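Local coordinates for protein 1-acyl-sn-glycerol-3-phosphate acyltransferase (PDB 5KYM) that catalyses the transfer of an acyl chain to 1-acyl-sn-glycerol-3-phosphate, yielding phosphatidic acid, probably for the synthesis of membrane phospholipids, at residues E143-G148 with L173-K178; E213-K218 with E224-Y229. All coordinates share one frame; numbering follows the deposited sequence.

Interaction 1 of 2, residues E143-G148 with L173-K178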
loop_
_atom_site.group_PDB
_atom_site.type_symbol
_atom_site.label_atom_id
_atom_site.label_comp_id
_atom_site.label_asym_id
_atom_site.label_seq_id
_atom_site.Cartn_x
_atom_site.Cartn_y
_atom_site.Cartn_z
ATOM N N GLU A 143 12.873 12.817 5.720
ATOM C CA GLU A 143 13.909 12.433 6.676
ATOM C C GLU A 143 14.039 10.914 6.758
ATOM O O GLU A 143 15.134 10.373 6.524
ATOM C CB GLU A 143 13.669 13.116 8.034
ATOM C CG GLU A 143 13.915 14.650 8.105
ATOM C CD GLU A 143 15.065 15.213 7.221
ATOM O OE1 GLU A 143 16.196 14.730 7.508
ATOM O OE2 GLU A 143 14.824 16.111 6.295
ATOM N N LYS A 144 12.925 10.230 7.027
ATOM C CA LYS A 144 12.854 8.771 6.900
ATOM C C LYS A 144 13.397 8.205 5.585
ATOM O O LYS A 144 14.145 7.222 5.606
ATOM C CB LYS A 144 11.420 8.266 7.092
ATOM C CG LYS A 144 11.018 8.284 8.526
ATOM C CD LYS A 144 9.524 8.178 8.807
ATOM C CE LYS A 144 9.353 8.141 10.325
ATOM N NZ LYS A 144 7.942 8.245 10.767
ATOM N N LEU A 145 13.045 8.824 4.461
ATOM C CA LEU A 145 13.587 8.406 3.171
ATOM C C LEU A 145 15.089 8.440 3.147
ATOM O O LEU A 145 15.706 7.446 2.731
ATOM C CB LEU A 145 13.024 9.197 2.012
ATOM C CG LEU A 145 11.664 8.615 1.557
ATOM C CD1 LEU A 145 10.825 9.701 0.883
ATOM C CD2 LEU A 145 11.768 7.404 0.679
ATOM N N LYS A 146 15.673 9.541 3.643
ATOM C CA LYS A 146 17.138 9.692 3.716
ATOM C C LYS A 146 17.794 8.636 4.592
ATOM O O LYS A 146 18.852 8.123 4.269
ATOM C CB LYS A 146 17.504 11.096 4.171
ATOM C CG LYS A 146 17.167 12.170 3.147
ATOM C CD LYS A 146 16.897 13.529 3.825
ATOM C CE LYS A 146 16.887 14.769 2.900
ATOM N NZ LYS A 146 16.652 16.039 3.680
ATOM N N ASN A 147 17.156 8.243 5.670
ATOM C CA ASN A 147 17.720 7.150 6.474
ATOM C C ASN A 147 17.506 5.770 5.856
ATOM O O ASN A 147 18.167 4.835 6.247
ATOM C CB ASN A 147 17.198 7.189 7.922
ATOM C CG ASN A 147 17.400 8.556 8.571
ATOM O OD1 ASN A 147 18.384 9.271 8.286
ATOM N ND2 ASN A 147 16.450 8.946 9.417
ATOM N N GLY A 148 16.589 5.623 4.913
ATOM C CA GLY A 148 16.432 4.352 4.177
ATOM C C GLY A 148 15.100 3.635 4.234
ATOM O O GLY A 148 15.024 2.475 3.862
ATOM N N LEU A 173 4.574 14.369 -5.985
ATOM C CA LEU A 173 5.914 13.759 -6.079
ATOM C C LEU A 173 7.097 14.525 -5.492
ATOM O O LEU A 173 8.214 14.052 -5.528
ATOM C CB LEU A 173 6.220 13.299 -7.524
ATOM C CG LEU A 173 5.600 11.893 -7.576
ATOM C CD1 LEU A 173 4.410 11.982 -8.475
ATOM C CD2 LEU A 173 6.596 10.825 -7.953
ATOM N N MET A 174 6.856 15.629 -4.852
ATOM C CA MET A 174 7.936 16.316 -4.176
ATOM C C MET A 174 8.754 15.398 -3.263
ATOM O O MET A 174 9.961 15.607 -3.182
ATOM C CB MET A 174 7.421 17.538 -3.411
ATOM C CG MET A 174 8.526 18.543 -3.099
ATOM S SD MET A 174 9.424 19.180 -4.549
ATOM C CE MET A 174 8.158 20.115 -5.432
ATOM N N ILE A 175 8.206 14.343 -2.645
ATOM C CA ILE A 175 9.112 13.579 -1.760
ATOM C C ILE A 175 10.215 12.855 -2.519
ATOM O O ILE A 175 11.287 12.634 -1.990
ATOM C CB ILE A 175 8.438 12.614 -0.766
ATOM C CG1 ILE A 175 7.866 11.434 -1.450
ATOM C CG2 ILE A 175 7.346 13.292 0.034
ATOM C CD1 ILE A 175 7.385 10.449 -0.435
ATOM N N ALA A 176 9.961 12.539 -3.779
ATOM C CA ALA A 176 10.987 11.940 -4.645
ATOM C C ALA A 176 12.029 12.965 -5.107
ATOM O O ALA A 176 13.243 12.755 -4.980
ATOM C CB ALA A 176 10.345 11.267 -5.843
ATOM N N VAL A 177 11.539 14.080 -5.646
ATOM C CA VAL A 177 12.389 15.190 -6.070
ATOM C C VAL A 177 13.392 15.611 -5.041
ATOM O O VAL A 177 14.538 15.725 -5.367
ATOM C CB VAL A 177 11.543 16.388 -6.554
ATOM C CG1 VAL A 177 12.147 17.690 -6.173
ATOM C CG2 VAL A 177 11.432 16.287 -8.037
ATOM N N LYS A 178 12.952 15.790 -3.812
ATOM C CA LYS A 178 13.809 16.312 -2.694
ATOM C C LYS A 178 14.666 15.267 -1.990
ATOM O O LYS A 178 15.427 15.621 -1.114
ATOM C CB LYS A 178 12.960 17.058 -1.620
ATOM C CG LYS A 178 12.634 18.496 -1.991
ATOM C CD LYS A 178 11.747 19.179 -0.958
ATOM C CE LYS A 178 11.455 20.635 -1.349
ATOM N NZ LYS A 178 12.651 21.428 -1.781
#
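Leu145 and Ile175 provide most of the contact between these two helical segments, a worked example of how slight a helix-to-helix join can be when both partners also pack on the same sheet. Along 143-148, Glu143 comes first. It does not reach the other segment but is paired with one residue that does: its OE2 forms a salt bridge with Lys146 NZ at 3.2 Å, met on the syn side and 29° out of the carboxylate plane. Leu145 follows, its CB directed at the other helix and its CD1 resting 3.8 Å from Ile175 CD1. The two side chains cross at about a right angle. Ile175 has CG1 between its backbone N and carbonyl carbon (chi1 71°), so that CB, CG1 and CD1 together border the same leucine methyl. Both residues also lie on Ile79 of strand 79-82, while Phe151 and Val153 of strand 151-153 meet Leu145 and Ile175 respectively. One residue on, the extended chain of Lys146 skirts the outer margin, where its CE stands a loose 4.4 Å from Lys178 O. Gly148 then ends the helix at positive phi (121°), its N making weak bonds to Lys144 O and Leu145 O. That Schellman motif closes helix 137-147 ahead of strand 151-153, a helix-to-strand passage within the alpha/beta fold of this acyltransferase family, whose helices pack against a central sheet.

Interaction 2 of 2, residues E213-K218 with E224-Y229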
loop_
_atom_site.group_PDB
_atom_site.type_symbol
_atom_site.label_atom_id
_atom_site.label_comp_id
_atom_site.label_asym_id
_atom_site.label_seq_id
_atom_site.Cartn_x
_atom_site.Cartn_y
_atom_site.Cartn_z
ATOM N N GLU A 213 8.661 -0.273 -14.276
ATOM C CA GLU A 213 10.112 0.005 -14.132
ATOM C C GLU A 213 10.378 1.242 -13.280
ATOM O O GLU A 213 9.818 2.336 -13.568
ATOM C CB GLU A 213 10.799 0.223 -15.479
ATOM C CG GLU A 213 11.035 -1.006 -16.314
ATOM C CD GLU A 213 11.128 -0.559 -17.739
ATOM O OE1 GLU A 213 12.030 0.254 -18.138
ATOM O OE2 GLU A 213 10.194 -0.961 -18.431
ATOM N N PRO A 214 11.291 1.101 -12.289
ATOM C CA PRO A 214 11.611 2.221 -11.420
ATOM C C PRO A 214 12.044 3.491 -12.176
ATOM O O PRO A 214 12.744 3.411 -13.164
ATOM C CB PRO A 214 12.741 1.668 -10.545
ATOM C CG PRO A 214 13.162 0.370 -11.113
ATOM C CD PRO A 214 11.979 -0.116 -11.848
ATOM N N VAL A 215 11.621 4.628 -11.673
ATOM C CA VAL A 215 11.911 5.944 -12.283
ATOM C C VAL A 215 12.896 6.716 -11.392
ATOM O O VAL A 215 12.770 6.670 -10.191
ATOM C CB VAL A 215 10.583 6.720 -12.514
ATOM C CG1 VAL A 215 10.789 8.153 -12.845
ATOM C CG2 VAL A 215 9.874 6.088 -13.655
ATOM N N ASP A 216 13.870 7.374 -12.011
ATOM C CA ASP A 216 14.867 8.131 -11.306
ATOM C C ASP A 216 14.488 9.596 -11.392
ATOM O O ASP A 216 14.455 10.141 -12.485
ATOM C CB ASP A 216 16.231 7.938 -11.955
ATOM C CG ASP A 216 17.388 8.513 -11.111
ATOM O OD1 ASP A 216 17.166 9.387 -10.246
ATOM O OD2 ASP A 216 18.514 8.033 -11.340
ATOM N N PRO A 217 14.232 10.241 -10.268
ATOM C CA PRO A 217 13.888 11.632 -10.298
ATOM C C PRO A 217 14.994 12.563 -10.922
ATOM O O PRO A 217 14.682 13.630 -11.540
ATOM C CB PRO A 217 13.686 11.980 -8.810
ATOM C CG PRO A 217 13.668 10.724 -8.063
ATOM C CD PRO A 217 14.313 9.713 -8.909
ATOM N N LYS A 218 16.258 12.140 -10.724
ATOM C CA LYS A 218 17.438 12.741 -11.310
ATOM C C LYS A 218 17.240 13.140 -12.805
ATOM O O LYS A 218 17.702 14.188 -13.206
ATOM C CB LYS A 218 18.586 11.741 -11.170
ATOM C CG LYS A 218 19.991 12.209 -11.496
ATOM C CD LYS A 218 21.054 11.570 -10.581
ATOM C CE LYS A 218 21.025 12.182 -9.167
ATOM N NZ LYS A 218 22.181 11.735 -8.340
ATOM N N GLU A 224 7.044 18.676 -11.217
ATOM C CA GLU A 224 5.891 18.665 -12.092
ATOM C C GLU A 224 6.055 17.786 -13.323
ATOM O O GLU A 224 5.070 17.303 -13.828
ATOM C CB GLU A 224 5.562 20.099 -12.510
ATOM C CG GLU A 224 4.135 20.348 -12.937
ATOM C CD GLU A 224 4.090 21.110 -14.241
ATOM O OE1 GLU A 224 4.061 22.363 -14.179
ATOM O OE2 GLU A 224 4.156 20.421 -15.309
ATOM N N GLU A 225 7.279 17.573 -13.790
ATOM C CA GLU A 225 7.542 16.810 -15.013
ATOM C C GLU A 225 7.607 15.312 -14.711
ATOM O O GLU A 225 7.206 14.474 -15.517
ATOM C CB GLU A 225 8.828 17.302 -15.668
ATOM C CG GLU A 225 9.171 16.643 -17.011
ATOM C CD GLU A 225 10.622 16.886 -17.449
ATOM O OE1 GLU A 225 10.905 18.099 -17.531
ATOM O OE2 GLU A 225 11.438 15.917 -17.719
ATOM N N LEU A 226 8.158 14.992 -13.560
ATOM C CA LEU A 226 8.236 13.622 -13.008
ATOM C C LEU A 226 6.865 13.080 -12.729
ATOM O O LEU A 226 6.551 11.921 -13.047
ATOM C CB LEU A 226 9.048 13.648 -11.669
ATOM C CG LEU A 226 9.039 12.429 -10.757
ATOM C CD1 LEU A 226 9.619 11.198 -11.404
ATOM C CD2 LEU A 226 9.834 12.744 -9.517
ATOM N N ARG A 227 6.055 13.937 -12.107
ATOM C CA ARG A 227 4.687 13.591 -11.730
ATOM C C ARG A 227 3.865 13.187 -12.908
ATOM O O ARG A 227 3.167 12.190 -12.869
ATOM C CB ARG A 227 4.006 14.736 -11.014
ATOM C CG ARG A 227 2.649 14.369 -10.459
ATOM C CD ARG A 227 2.083 15.479 -9.602
ATOM N NE ARG A 227 1.637 16.491 -10.547
ATOM C CZ ARG A 227 2.043 17.740 -10.590
ATOM N NH1 ARG A 227 2.880 18.214 -9.682
ATOM N NH2 ARG A 227 1.578 18.537 -11.549
ATOM N N LYS A 228 3.985 13.959 -13.975
ATOM C CA LYS A 228 3.286 13.680 -15.191
ATOM C C LYS A 228 3.714 12.369 -15.834
ATOM O O LYS A 228 2.901 11.735 -16.503
ATOM C CB LYS A 228 3.380 14.886 -16.119
ATOM C CG LYS A 228 2.605 16.103 -15.545
ATOM C CD LYS A 228 1.170 15.853 -14.996
ATOM C CE LYS A 228 0.212 15.158 -16.002
ATOM N NZ LYS A 228 -0.349 16.112 -17.025
ATOM N N TYR A 229 4.958 11.943 -15.622
ATOM C CA TYR A 229 5.515 10.765 -16.303
ATOM C C TYR A 229 4.960 9.551 -15.629
ATOM O O TYR A 229 4.456 8.591 -16.267
ATOM C CB TYR A 229 7.061 10.798 -16.289
ATOM C CG TYR A 229 7.729 9.606 -16.931
ATOM C CD1 TYR A 229 8.059 8.504 -16.187
ATOM C CD2 TYR A 229 8.102 9.601 -18.247
ATOM C CE1 TYR A 229 8.632 7.391 -16.760
ATOM C CE2 TYR A 229 8.718 8.514 -18.824
ATOM C CZ TYR A 229 8.974 7.411 -18.069
ATOM O OH TYR A 229 9.590 6.262 -18.552
#
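Val215 is the bump that enters the helix surface, its two methyls meeting two residues one turn apart, Leu226 and Tyr229. CG1 lies 3.6 Å from Leu226 CD1, the two side chains sliding past each other in opposite directions. CG2 turns to the tyrosine and comes in at the ring's edge, near its plane, 3.6 Å from Tyr229 CE1; the ring thus bounds the hollow with its edge. Tyr229 CG is anti to the backbone N (chi1 178°), which carries the ring out toward segment 213-218, where it crosses Val215 obliquely. The fit also works in reverse. Leu226 is a forked bump set between Val215 and Pro217: CD1 takes the valine, and CD2 approaches the proline ring at CB, 4.0 Å away. Between these two apolar residues the chain turns Asp216 off the helix, where its OD1 accepts from Lys218 N at 2.9 Å in an Asx turn. The donor sits above the carboxylate plane, 47° out of it, and the turn it closes has at its middle Pro217, the proline that borders Leu226. Phe220, in the connection that returns the chain to the helix, touches both Val215 and Leu226. Backbone hydrogen bonds tie Val215 to Val183 of strand 183-189, and Ala176 of helix 174-177 touches Pro217 and Leu226, placing the contact between the sheet, that short helix and the start of helix 223-243.

How the interactions relate
Both contacts rely on apolar side chains, but they differ in burial and in the polar groups beside them: a Glu143-Lys146 salt bridge in interaction 1, an Asx turn in interaction 2. Interaction 1 pairs two buried residues beneath an exposed, lysine-bearing margin. Interaction 2 is the larger, with three buried residues and one exposed tyrosine interlocking a loop with the helix that follows it. They hold different pairs of elements, yet segment 173-178 joins them: Ile175 serves interaction 1, while Leu173 and Ala176 touch residues of interaction 2. Leu173 CD1 packs 3.6 Å from Arg227 CG, and Ala176 CB lies 4.0 Å from Leu226 CD2. The contact centres are about 14 Å apart.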